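Local coordinates for protein cysteine desulfurase (Thermococcus onnurineus, PDB 5B89) that probably releases sulfur from L-cysteine for transfer to a carrier, leaving L-alanine, with pyridoxal 5'-phosphate as its cofactor, at residues 156-160 against 382-386; 331-335 against 347-352; 161-165 against 191-196; 169-175 against 199-205. One frame throughout, in Å; residues are numbered along the deposited sequence.

Interaction 1: 156-160 against 382-386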
loop_
_atom_site.group_PDB
_atom_site.type_symbol
_atom_site.label_atom_id
_atom_site.label_comp_id
_atom_site.label_asym_id
_atom_site.label_seq_id
_atom_site.Cartn_x
_atom_site.Cartn_y
_atom_site.Cartn_z
ATOM N N GLU B 156 -17.651 26.650 11.319
ATOM C CA GLU B 156 -18.130 27.590 10.327
ATOM C C GLU B 156 -16.991 28.247 9.615
ATOM O O GLU B 156 -15.978 28.479 10.170
ATOM C CB GLU B 156 -19.027 28.668 10.979
ATOM C CG GLU B 156 -20.295 28.077 11.558
ATOM C CD GLU B 156 -21.277 29.118 12.025
ATOM O OE1 GLU B 156 -20.906 30.280 12.066
ATOM O OE2 GLU B 156 -22.407 28.745 12.380
ATOM N N GLY B 157 -17.242 28.607 8.379
ATOM C CA GLY B 157 -16.260 29.315 7.613
ATOM C C GLY B 157 -16.867 29.954 6.387
ATOM O O GLY B 157 -17.965 29.729 6.071
ATOM N N ASP B 158 -16.055 30.759 5.725
ATOM C CA ASP B 158 -16.452 31.496 4.549
ATOM C C ASP B 158 -16.144 30.802 3.227
ATOM O O ASP B 158 -15.645 29.730 3.207
ATOM C CB ASP B 158 -15.940 32.932 4.632
ATOM C CG ASP B 158 -14.463 33.055 4.401
ATOM O OD1 ASP B 158 -13.854 32.146 3.889
ATOM O OD2 ASP B 158 -13.920 34.065 4.738
ATOM N N ASP B 159 -16.527 31.407 2.131
ATOM C CA ASP B 159 -16.353 30.806 0.840
ATOM C C ASP B 159 -14.913 30.766 0.363
ATOM O O ASP B 159 -14.618 30.085 -0.558
ATOM C CB ASP B 159 -17.261 31.485 -0.195
ATOM C CG ASP B 159 -18.708 31.035 -0.088
ATOM O OD1 ASP B 159 -19.010 30.176 0.729
ATOM O OD2 ASP B 159 -19.531 31.580 -0.817
ATOM N N GLU B 160 -14.041 31.475 1.027
ATOM C CA GLU B 160 -12.647 31.487 0.700
ATOM C C GLU B 160 -11.938 30.380 1.428
ATOM O O GLU B 160 -10.843 30.131 1.169
ATOM C CB GLU B 160 -12.011 32.790 1.165
ATOM C CG GLU B 160 -12.252 33.958 0.273
ATOM C CD GLU B 160 -11.457 35.194 0.638
ATOM O OE1 GLU B 160 -10.577 35.210 1.486
ATOM O OE2 GLU B 160 -11.720 36.178 0.002
ATOM N N LYS B 382 -20.356 22.384 -3.330
ATOM C CA LYS B 382 -21.768 22.629 -2.983
ATOM C C LYS B 382 -21.895 23.892 -2.111
ATOM O O LYS B 382 -22.827 24.682 -2.340
ATOM C CB LYS B 382 -22.347 21.394 -2.333
ATOM C CG LYS B 382 -22.508 20.269 -3.282
ATOM C CD LYS B 382 -23.004 19.014 -2.563
ATOM C CE LYS B 382 -22.989 17.903 -3.551
ATOM N NZ LYS B 382 -23.605 16.675 -2.950
ATOM N N LYS B 383 -20.934 24.176 -1.228
ATOM C CA LYS B 383 -20.904 25.411 -0.419
ATOM C C LYS B 383 -20.765 26.649 -1.283
ATOM O O LYS B 383 -21.391 27.747 -1.025
ATOM C CB LYS B 383 -19.818 25.327 0.647
ATOM C CG LYS B 383 -19.675 26.507 1.595
ATOM C CD LYS B 383 -18.548 26.252 2.591
ATOM C CE LYS B 383 -18.301 27.362 3.542
ATOM N NZ LYS B 383 -19.536 27.654 4.367
ATOM N N LEU B 384 -19.910 26.550 -2.296
ATOM C CA LEU B 384 -19.678 27.693 -3.169
ATOM C C LEU B 384 -20.746 27.797 -4.251
ATOM O O LEU B 384 -20.810 28.803 -4.917
ATOM C CB LEU B 384 -18.253 27.615 -3.804
ATOM C CG LEU B 384 -17.150 28.219 -2.956
ATOM C CD1 LEU B 384 -17.128 27.646 -1.536
ATOM C CD2 LEU B 384 -15.824 27.960 -3.589
ATOM N N GLY B 385 -21.567 26.774 -4.450
ATOM C CA GLY B 385 -22.643 26.875 -5.492
ATOM C C GLY B 385 -22.091 26.673 -6.911
ATOM O O GLY B 385 -22.635 27.199 -7.877
ATOM N N ILE B 386 -21.005 25.908 -7.056
ATOM C CA ILE B 386 -20.389 25.626 -8.354
ATOM C C ILE B 386 -20.289 24.125 -8.539
ATOM O O ILE B 386 -20.484 23.350 -7.561
ATOM C CB ILE B 386 -19.041 26.275 -8.491
ATOM C CG1 ILE B 386 -18.096 25.756 -7.403
ATOM C CG2 ILE B 386 -19.156 27.776 -8.389
ATOM C CD1 ILE B 386 -16.674 26.274 -7.491
HETATM O O HOH W 1 -19.850 27.695 7.402
HETATM O O HOH W 2 -20.773 29.573 2.899
HETATM O O HOH W 3 -21.753 30.281 -1.752
#

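Interaction 2: 331-335 against 347-352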
loop_
_atom_site.group_PDB
_atom_site.type_symbol
_atom_site.label_atom_id
_atom_site.label_comp_id
_atom_site.label_asym_id
_atom_site.label_seq_id
_atom_site.Cartn_x
_atom_site.Cartn_y
_atom_site.Cartn_z
ATOM N N GLU B 331 -10.070 39.023 -15.744
ATOM C CA GLU B 331 -11.390 38.902 -15.198
ATOM C C GLU B 331 -11.855 37.495 -15.077
ATOM O O GLU B 331 -13.012 37.160 -15.261
ATOM C CB GLU B 331 -12.400 39.818 -15.928
ATOM C CG GLU B 331 -11.850 41.234 -15.900
ATOM C CD GLU B 331 -12.715 42.186 -16.690
ATOM O OE1 GLU B 331 -12.242 42.700 -17.717
ATOM O OE2 GLU B 331 -13.868 42.344 -16.315
ATOM N N VAL B 332 -10.899 36.632 -14.739
ATOM C CA VAL B 332 -11.163 35.224 -14.532
ATOM C C VAL B 332 -11.251 35.004 -13.016
ATOM O O VAL B 332 -10.353 35.241 -12.322
ATOM C CB VAL B 332 -10.079 34.318 -15.141
ATOM C CG1 VAL B 332 -10.225 32.893 -14.642
ATOM C CG2 VAL B 332 -10.139 34.339 -16.658
ATOM N N PRO B 333 -12.463 34.525 -12.580
ATOM C CA PRO B 333 -12.585 34.337 -11.127
ATOM C C PRO B 333 -11.762 33.188 -10.514
ATOM O O PRO B 333 -11.713 32.158 -11.089
ATOM C CB PRO B 333 -14.062 34.069 -10.936
ATOM C CG PRO B 333 -14.455 33.367 -12.132
ATOM C CD PRO B 333 -13.808 34.164 -13.206
ATOM N N TRP B 334 -11.155 33.433 -9.368
ATOM C CA TRP B 334 -10.388 32.420 -8.679
ATOM C C TRP B 334 -10.853 32.326 -7.238
ATOM O O TRP B 334 -11.385 33.260 -6.696
ATOM C CB TRP B 334 -8.875 32.622 -8.829
ATOM C CG TRP B 334 -8.333 33.905 -8.392
ATOM C CD1 TRP B 334 -8.204 35.023 -9.142
ATOM C CD2 TRP B 334 -7.843 34.245 -7.110
ATOM N NE1 TRP B 334 -7.671 36.005 -8.433
ATOM C CE2 TRP B 334 -7.445 35.566 -7.161
ATOM C CE3 TRP B 334 -7.679 33.555 -5.924
ATOM C CZ2 TRP B 334 -6.894 36.192 -6.106
ATOM C CZ3 TRP B 334 -7.153 34.196 -4.878
ATOM C CH2 TRP B 334 -6.766 35.490 -4.961
ATOM N N TYR B 335 -10.625 31.160 -6.660
ATOM C CA TYR B 335 -11.116 30.810 -5.362
ATOM C C TYR B 335 -10.056 30.726 -4.290
ATOM O O TYR B 335 -8.907 30.731 -4.550
ATOM C CB TYR B 335 -11.931 29.517 -5.459
ATOM C CG TYR B 335 -12.964 29.520 -6.575
ATOM C CD1 TYR B 335 -14.181 30.087 -6.399
ATOM C CD2 TYR B 335 -12.701 28.948 -7.793
ATOM C CE1 TYR B 335 -15.114 30.113 -7.421
ATOM C CE2 TYR B 335 -13.611 28.990 -8.813
ATOM C CZ TYR B 335 -14.822 29.564 -8.615
ATOM O OH TYR B 335 -15.742 29.596 -9.600
ATOM N N VAL B 347 -4.252 27.094 -7.165
ATOM C CA VAL B 347 -5.193 28.145 -7.633
ATOM C C VAL B 347 -6.281 27.470 -8.405
ATOM O O VAL B 347 -6.070 26.953 -9.549
ATOM C CB VAL B 347 -4.425 29.141 -8.512
ATOM C CG1 VAL B 347 -5.449 30.194 -8.969
ATOM C CG2 VAL B 347 -3.291 29.798 -7.757
ATOM N N SER B 348 -7.493 27.421 -7.857
ATOM C CA SER B 348 -8.690 26.989 -8.499
ATOM C C SER B 348 -9.363 28.221 -9.073
ATOM O O SER B 348 -9.358 29.308 -8.483
ATOM C CB SER B 348 -9.725 26.329 -7.487
ATOM O OG SER B 348 -9.431 24.950 -7.318
ATOM N N PHE B 349 -9.909 28.029 -10.263
ATOM C CA PHE B 349 -10.557 29.081 -11.007
ATOM C C PHE B 349 -11.588 28.498 -11.953
ATOM O O PHE B 349 -11.716 27.319 -12.099
ATOM C CB PHE B 349 -9.535 29.916 -11.804
ATOM C CG PHE B 349 -8.740 29.141 -12.818
ATOM C CD1 PHE B 349 -7.655 28.434 -12.438
ATOM C CD2 PHE B 349 -9.044 29.192 -14.159
ATOM C CE1 PHE B 349 -6.927 27.724 -13.339
ATOM C CE2 PHE B 349 -8.315 28.488 -15.072
ATOM C CZ PHE B 349 -7.248 27.756 -14.669
ATOM N N ASN B 350 -12.327 29.408 -12.567
ATOM C CA ASN B 350 -13.301 29.042 -13.580
ATOM C C ASN B 350 -13.370 30.129 -14.643
ATOM O O ASN B 350 -13.116 31.242 -14.392
ATOM C CB ASN B 350 -14.713 28.829 -13.030
ATOM C CG ASN B 350 -14.982 27.409 -12.610
ATOM O OD1 ASN B 350 -14.750 26.490 -13.320
ATOM N ND2 ASN B 350 -15.503 27.263 -11.445
ATOM N N VAL B 351 -13.730 29.718 -15.832
ATOM C CA VAL B 351 -13.947 30.649 -16.934
ATOM C C VAL B 351 -15.451 30.719 -17.187
ATOM O O VAL B 351 -16.032 29.739 -17.485
ATOM C CB VAL B 351 -13.225 30.238 -18.219
ATOM C CG1 VAL B 351 -13.530 31.251 -19.318
ATOM C CG2 VAL B 351 -11.732 30.150 -17.992
ATOM N N PRO B 352 -16.044 31.891 -17.006
ATOM C CA PRO B 352 -17.526 32.038 -17.184
ATOM C C PRO B 352 -17.944 31.602 -18.563
ATOM O O PRO B 352 -17.259 31.928 -19.539
ATOM C CB PRO B 352 -17.733 33.513 -17.001
ATOM C CG PRO B 352 -16.636 33.954 -16.127
ATOM C CD PRO B 352 -15.417 33.163 -16.636
HETATM O O HOH W 4 -7.373 28.607 -5.139
#

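Interaction 3: 161-165 against 191-196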
loop_
_atom_site.group_PDB
_atom_site.type_symbol
_atom_site.label_atom_id
_atom_site.label_comp_id
_atom_site.label_asym_id
_atom_site.label_seq_id
_atom_site.Cartn_x
_atom_site.Cartn_y
_atom_site.Cartn_z
ATOM N N GLY B 161 -12.607 29.756 2.371
ATOM C CA GLY B 161 -12.010 28.734 3.196
ATOM C C GLY B 161 -11.538 29.207 4.563
ATOM O O GLY B 161 -10.995 28.451 5.244
ATOM N N ASN B 162 -11.759 30.448 4.929
ATOM C CA ASN B 162 -11.294 30.928 6.206
ATOM C C ASN B 162 -12.252 30.496 7.314
ATOM O O ASN B 162 -13.376 30.824 7.305
ATOM C CB ASN B 162 -11.171 32.440 6.253
ATOM C CG ASN B 162 -10.418 33.036 5.091
ATOM O OD1 ASN B 162 -10.975 33.777 4.307
ATOM N ND2 ASN B 162 -9.189 32.799 5.040
ATOM N N LEU B 163 -11.729 29.741 8.249
ATOM C CA LEU B 163 -12.508 29.285 9.339
ATOM C C LEU B 163 -12.743 30.392 10.370
ATOM O O LEU B 163 -11.938 31.206 10.599
ATOM C CB LEU B 163 -11.798 28.133 10.070
ATOM C CG LEU B 163 -11.605 26.838 9.313
ATOM C CD1 LEU B 163 -10.551 25.983 10.030
ATOM C CD2 LEU B 163 -12.886 26.073 9.111
ATOM N N ASP B 164 -13.883 30.340 11.034
ATOM C CA ASP B 164 -14.219 31.255 12.125
ATOM C C ASP B 164 -13.677 30.605 13.410
ATOM O O ASP B 164 -14.245 29.671 13.872
ATOM C CB ASP B 164 -15.732 31.337 12.189
ATOM C CG ASP B 164 -16.263 32.212 13.335
ATOM O OD1 ASP B 164 -15.524 32.527 14.228
ATOM O OD2 ASP B 164 -17.438 32.538 13.277
ATOM N N LEU B 165 -12.555 31.088 13.914
ATOM C CA LEU B 165 -11.902 30.496 15.036
ATOM C C LEU B 165 -12.681 30.606 16.337
ATOM O O LEU B 165 -12.495 29.841 17.205
ATOM C CB LEU B 165 -10.490 30.996 15.162
ATOM C CG LEU B 165 -9.565 30.491 14.048
ATOM C CD1 LEU B 165 -8.166 30.966 14.314
ATOM C CD2 LEU B 165 -9.573 28.992 13.838
ATOM N N HIS B 191 -5.095 26.375 6.766
ATOM C CA HIS B 191 -5.748 26.624 8.041
ATOM C C HIS B 191 -4.784 26.867 9.185
ATOM O O HIS B 191 -3.651 26.531 9.120
ATOM C CB HIS B 191 -6.645 25.456 8.369
ATOM C CG HIS B 191 -7.792 25.304 7.433
ATOM N ND1 HIS B 191 -8.072 24.139 6.765
ATOM C CD2 HIS B 191 -8.708 26.192 7.021
ATOM C CE1 HIS B 191 -9.131 24.308 6.013
ATOM N NE2 HIS B 191 -9.532 25.546 6.156
ATOM N N GLU B 192 -5.294 27.513 10.229
ATOM C CA GLU B 192 -4.523 27.819 11.420
ATOM C C GLU B 192 -4.448 26.590 12.283
ATOM O O GLU B 192 -4.963 26.546 13.341
ATOM C CB GLU B 192 -5.167 28.988 12.168
ATOM C CG GLU B 192 -5.401 30.180 11.246
ATOM C CD GLU B 192 -6.761 30.175 10.490
ATOM O OE1 GLU B 192 -7.436 29.147 10.301
ATOM O OE2 GLU B 192 -7.127 31.270 10.051
ATOM N N VAL B 193 -3.764 25.594 11.764
ATOM C CA VAL B 193 -3.682 24.328 12.451
ATOM C C VAL B 193 -3.050 24.377 13.856
ATOM O O VAL B 193 -3.488 23.676 14.720
ATOM C CB VAL B 193 -3.052 23.241 11.570
ATOM C CG1 VAL B 193 -2.954 21.949 12.327
ATOM C CG2 VAL B 193 -3.893 22.993 10.353
ATOM N N GLU B 194 -2.064 25.196 14.035
ATOM C CA GLU B 194 -1.466 25.284 15.335
ATOM C C GLU B 194 -2.482 25.772 16.348
ATOM O O GLU B 194 -2.575 25.258 17.403
ATOM C CB GLU B 194 -0.256 26.185 15.301
ATOM C CG GLU B 194 0.841 25.710 14.379
ATOM C CD GLU B 194 1.909 26.756 14.258
ATOM O OE1 GLU B 194 2.246 27.097 13.132
ATOM O OE2 GLU B 194 2.333 27.265 15.313
ATOM N N GLU B 195 -3.264 26.754 15.962
ATOM C CA GLU B 195 -4.277 27.285 16.857
ATOM C C GLU B 195 -5.401 26.311 17.111
ATOM O O GLU B 195 -5.825 26.193 18.204
ATOM C CB GLU B 195 -4.819 28.600 16.341
ATOM C CG GLU B 195 -5.744 29.300 17.325
ATOM C CD GLU B 195 -5.099 29.603 18.694
ATOM O OE1 GLU B 195 -3.923 29.923 18.781
ATOM O OE2 GLU B 195 -5.814 29.482 19.681
ATOM N N LEU B 196 -5.845 25.619 16.074
ATOM C CA LEU B 196 -6.882 24.624 16.225
ATOM C C LEU B 196 -6.340 23.504 17.169
ATOM O O LEU B 196 -7.112 22.978 18.002
ATOM C CB LEU B 196 -7.279 24.028 14.846
ATOM C CG LEU B 196 -7.971 25.070 13.942
ATOM C CD1 LEU B 196 -8.022 24.533 12.533
ATOM C CD2 LEU B 196 -9.384 25.227 14.414
HETATM O O HOH W 5 -9.493 31.966 9.451
#

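Interaction 4: 169-175 against 199-205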
loop_
_atom_site.group_PDB
_atom_site.type_symbol
_atom_site.label_atom_id
_atom_site.label_comp_id
_atom_site.label_asym_id
_atom_site.label_seq_id
_atom_site.Cartn_x
_atom_site.Cartn_y
_atom_site.Cartn_z
ATOM N N GLU B 169 -13.694 27.372 18.618
ATOM C CA GLU B 169 -13.543 27.181 20.049
ATOM C C GLU B 169 -14.824 26.664 20.645
ATOM O O GLU B 169 -14.805 25.737 21.476
ATOM C CB GLU B 169 -13.270 28.519 20.676
ATOM C CG GLU B 169 -11.934 29.132 20.495
ATOM C CD GLU B 169 -11.824 30.478 21.234
ATOM O OE1 GLU B 169 -12.721 31.332 21.070
ATOM O OE2 GLU B 169 -10.852 30.668 21.967
ATOM N N LYS B 170 -15.934 27.176 20.189
ATOM C CA LYS B 170 -17.195 26.718 20.671
ATOM C C LYS B 170 -17.470 25.295 20.323
ATOM O O LYS B 170 -17.903 24.565 21.138
ATOM C CB LYS B 170 -18.335 27.571 20.144
ATOM C CG LYS B 170 -18.312 28.941 20.708
ATOM C CD LYS B 170 -19.208 29.936 19.997
ATOM C CE LYS B 170 -19.096 31.271 20.732
ATOM N NZ LYS B 170 -19.557 32.492 20.031
ATOM N N LYS B 171 -17.219 24.916 19.086
ATOM C CA LYS B 171 -17.475 23.574 18.670
ATOM C C LYS B 171 -16.538 22.537 19.269
ATOM O O LYS B 171 -16.955 21.463 19.531
ATOM C CB LYS B 171 -17.399 23.479 17.159
ATOM C CG LYS B 171 -18.471 24.283 16.430
ATOM C CD LYS B 171 -19.240 23.385 15.531
ATOM C CE LYS B 171 -20.537 24.018 15.073
ATOM N NZ LYS B 171 -20.310 25.138 14.136
ATOM N N ILE B 172 -15.290 22.913 19.462
ATOM C CA ILE B 172 -14.251 21.939 19.908
ATOM C C ILE B 172 -14.426 21.658 21.431
ATOM O O ILE B 172 -14.102 20.570 21.890
ATOM C CB ILE B 172 -12.856 22.424 19.599
ATOM C CG1 ILE B 172 -12.701 22.427 18.051
ATOM C CG2 ILE B 172 -11.800 21.562 20.244
ATOM C CD1 ILE B 172 -11.415 23.109 17.611
ATOM N N LYS B 173 -14.986 22.622 22.178
ATOM C CA LYS B 173 -15.305 22.372 23.608
ATOM C C LYS B 173 -16.281 21.208 23.678
ATOM O O LYS B 173 -17.309 21.165 23.017
ATOM C CB LYS B 173 -15.885 23.659 24.245
ATOM C CG LYS B 173 -16.316 23.447 25.727
ATOM C CD LYS B 173 -17.194 24.606 26.203
ATOM C CE LYS B 173 -17.685 24.403 27.640
ATOM N NZ LYS B 173 -16.562 24.214 28.603
ATOM N N GLY B 174 -15.906 20.185 24.458
ATOM C CA GLY B 174 -16.730 18.992 24.541
ATOM C C GLY B 174 -16.571 17.979 23.413
ATOM O O GLY B 174 -17.269 16.997 23.407
ATOM N N ALA B 175 -15.689 18.269 22.421
ATOM C CA ALA B 175 -15.538 17.290 21.374
ATOM C C ALA B 175 -14.617 16.124 21.828
ATOM O O ALA B 175 -13.644 16.386 22.497
ATOM C CB ALA B 175 -14.882 17.980 20.174
ATOM N N ILE B 199 -6.420 24.663 20.783
ATOM C CA ILE B 199 -7.764 24.508 21.217
ATOM C C ILE B 199 -8.139 23.102 21.584
ATOM O O ILE B 199 -8.692 22.807 22.667
ATOM C CB ILE B 199 -8.810 25.124 20.264
ATOM C CG1 ILE B 199 -8.529 26.636 20.026
ATOM C CG2 ILE B 199 -10.185 24.916 20.789
ATOM C CD1 ILE B 199 -9.246 27.231 18.838
ATOM N N ALA B 200 -7.810 22.163 20.693
ATOM C CA ALA B 200 -8.147 20.765 20.960
ATOM C C ALA B 200 -7.345 20.283 22.161
ATOM O O ALA B 200 -7.985 19.536 22.975
ATOM C CB ALA B 200 -7.795 19.881 19.688
ATOM N N LYS B 201 -6.098 20.612 22.315
ATOM C CA LYS B 201 -5.285 20.155 23.470
ATOM C C LYS B 201 -5.932 20.763 24.773
ATOM O O LYS B 201 -6.116 20.046 25.792
ATOM C CB LYS B 201 -3.905 20.652 23.354
ATOM C CG LYS B 201 -2.997 20.484 24.573
ATOM C CD LYS B 201 -1.616 21.061 24.303
ATOM C CE LYS B 201 -0.663 20.592 25.379
ATOM N NZ LYS B 201 0.678 21.174 25.118
ATOM N N ASP B 202 -6.268 22.022 24.665
ATOM C CA ASP B 202 -6.812 22.697 25.873
ATOM C C ASP B 202 -8.179 22.125 26.206
ATOM O O ASP B 202 -8.521 22.088 27.442
ATOM C CB ASP B 202 -6.876 24.257 25.651
ATOM C CG ASP B 202 -5.525 24.921 25.536
ATOM O OD1 ASP B 202 -4.469 24.292 25.812
ATOM O OD2 ASP B 202 -5.460 26.147 25.158
ATOM N N GLU B 203 -9.013 21.644 25.319
ATOM C CA GLU B 203 -10.266 21.051 25.569
ATOM C C GLU B 203 -10.300 19.539 25.780
ATOM O O GLU B 203 -11.382 18.975 26.001
ATOM C CB GLU B 203 -11.269 21.465 24.471
ATOM C CG GLU B 203 -11.481 23.003 24.369
ATOM C CD GLU B 203 -11.977 23.704 25.647
ATOM O OE1 GLU B 203 -12.618 22.987 26.488
ATOM O OE2 GLU B 203 -11.718 24.960 25.752
ATOM N N GLY B 204 -9.128 18.899 25.711
ATOM C CA GLY B 204 -9.078 17.428 25.848
ATOM C C GLY B 204 -9.623 16.636 24.665
ATOM O O GLY B 204 -9.992 15.484 24.832
ATOM N N ALA B 205 -9.635 17.198 23.423
ATOM C CA ALA B 205 -10.075 16.491 22.236
ATOM C C ALA B 205 -8.830 15.860 21.559
ATOM O O ALA B 205 -7.789 16.504 21.490
ATOM C CB ALA B 205 -10.698 17.499 21.258
HETATM O O HOH W 6 -13.738 20.613 26.559
HETATM O O HOH W 7 -13.580 17.737 24.905
#

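Interaction 1: 156-160 against 382-386
Three oxygens grip the ammonium group of Lys383: the carbonyl of Gly157, with NZ to O at 3.1 Å, and two water molecules. Of these waters, one accepts from both Lys383 NZ and the backbone N of Gly157, while the other takes a 2.7 Å bond from NZ and donates to Asp159 OD1. Lys383 reaches this position with CG opposite its backbone N (chi1 -178°) and an extended chain that bends only at the last torsion, 60°, which swings NZ over Gly157 O. The nitrogen lies above the carbonyl plane, 41° out of it, and the adjoining CE also rests near Asp158 O.

The lysine belongs to the last turn of helix 378-384, which ends in a Schellman motif with Gly385, at positive phi, as its C-prime residue. Facing it is the loop that follows strand 151-154, where Asp158 forms an Asx turn, its OD1 accepting from Glu160 N at 2.9 Å.

Asp159 lies obliquely across the lysine chain. Its OD1 stays 4.5 Å from Lys383 NZ, too far for a salt bridge, so the two charges meet through the shared water. A third water donates to both Asp159 OD2 and Lys383 O, each at 2.7 Å. The Leu384 side chain runs antiparallel to that of Asp159, its CD1 3.6 Å from Asp159 O. Lys382 forms a salt bridge with Asp269 of the second subunit.

Interaction 2: 331-335 against 347-352
Tyr335 and Asn350 meet with phenol ring and amide almost perpendicular, at 81°, and are joined by a hydrogen bond from Asn350 ND2 to Tyr335 OH. The bond is 3.0 Å long and nearly straight (170°), with the hydroxyl oxygen close to the amide plane and ND2 at the edge of the ring. The same ND2 also donates to Gly388 O, so both partners help to fix the amide's rotation.

The pair lies beside a single beta bridge, Trp334 with Phe349, a non-hydrogen-bonded antiparallel pair. Through it the segment after helix 309-329 meets strand 346-349, an outermost strand, within this chain, of the four-stranded mixed sheet. Backbone bonds flank the bridge: Tyr335 N donates to Ser348 O at 2.9 Å, and Asn350 N to Pro333 O at 3.2 Å.

Trp334 and Phe349 touch at their CB atoms, and their rings then part. Both take the first torsion, near +60°, that puts CG between the backbone N and the carbonyl carbon. The indole turns to helix 309-329, where NE1 bonds Asp328, and the phenyl ring packs on Met410 of helix 400-415. Val332 CG1 lies 3.9 Å from Phe349 CD2.

Ser348 OG bonds Ala186 O and Thr389 OG1; its side chain is about 9 Å from the bound alanine. Farther along, the Pro333 and Pro352 rings meet at their CD atoms, 3.9 Å apart. Asn350 O, which has no hydrogen-bond partner, lies against Pro333 CD (3.2 Å) and Val332 CG1 (3.3 Å).

Interaction 3: 161-165 against 191-196
The imidazole of His191 is met in two different ways by one short loop: Gly161 O comes to its edge, in the ring plane, while Leu163 CD1 lies over one face. The edge contact is a weak hydrogen bond, His191 NE2 to Gly161 O at 3.4 Å with an angle of 132° at the hydrogen. The bond between ND1 and Gln181 O, with the weak one at NE2, helps to set the ring's rotation. Leu163 crosses the histidine at about a right angle, with CD1 3.5 Å from CD2 of the ring.

That methyl also touches Leu196 CD1 at 3.8 Å, which places Leu163 between the imidazole and the first turn of helix 193-203. Leu165, two residues on, also crosses Leu196 at about a right angle, this time meeting the other branch, Leu165 CD2 to Leu196 CD2 at 3.8 Å.

Glu192 occupies the N-cap position of that helix and is the centre of an inverse gamma turn. Its chain bends at the second torsion (88°), which folds the carboxylate back alongside Leu165 CD1. Glu192 OE2 forms a salt bridge with Lys342, and a water donates both to this oxygen and to Leu163 O, the latter at 2.8 Å.

The contact thus joins the start of helix 165-172, where Asp164 is the N-cap, to the start of helix 193-203. Beyond it, Leu196 packs on Phe207 of strand 206-210, in the parallel part of the seven-stranded sheet, and Leu163 reaches Ile155, just after strand 151-154.

Interaction 4: 169-175 against 199-205
The C-terminal ends of helices 165-172 and 193-203 lie side by side, the chains closest at Lys173-Glu203 and at Ala175-Ala205, both 5.6 Å between CA atoms. Each helix links parallel strands of the large mixed sheet, 151-154 to 177-181 and 177-181 to 206-210, as in the beta-alpha-beta crossovers of the large domain of fold-type I pyridoxal-phosphate enzymes. The first leaves by a type II beta turn from Ile172 to Ala175, the second by a Schellman motif at Gly204.

Ile172 is the central side chain. Its CG2, opposite the backbone N, touches Ile199 CG2 and Ala200 CA, both at 3.8 Å, and the two isoleucines cross at about a right angle. On the sheet side, Ile172 and Ala205 both rest on Val178. One turn back, Glu169 CG meets Ile199 CD1 at 3.7 Å.

Toward solvent, Glu203 bends at its second torsion (-58°) and lays its carboxylate against the aliphatic part of Lys173, Glu203 OE1 to Lys173 CG at 3.8 Å, while NZ stays 4.6 Å from OE1. A water accepts from Gly174 N and lies near Glu203 O and OE1. Against the turn, the methyl of Ala205 presses on the carbonyl of Ala175, CB to O at 3.4 Å.

The first segments of interactions 1, 3 and 4 follow one another along the chain from strand 151-154 through helix 165-172. Residues 156-160 continue directly into 161-165, and Glu156 O probably bonds Asp164 N at 2.9 Å. Interactions 3 and 4 lie at opposite ends of helix 193-203, their centres 13 Å apart. Tyr335 of interaction 2 connects to interaction 1, its CD1 3.9 Å from Leu384 CD2, whereas interactions 2 and 4 are 36 Å apart between centres. Interactions 2 and 3 come nearest the cofactor of the four: the side chain of His191 is about 9 Å from the pyridoxal phosphate and that of Ser348 about 11 Å. Interactions 1 and 4 lie away from it.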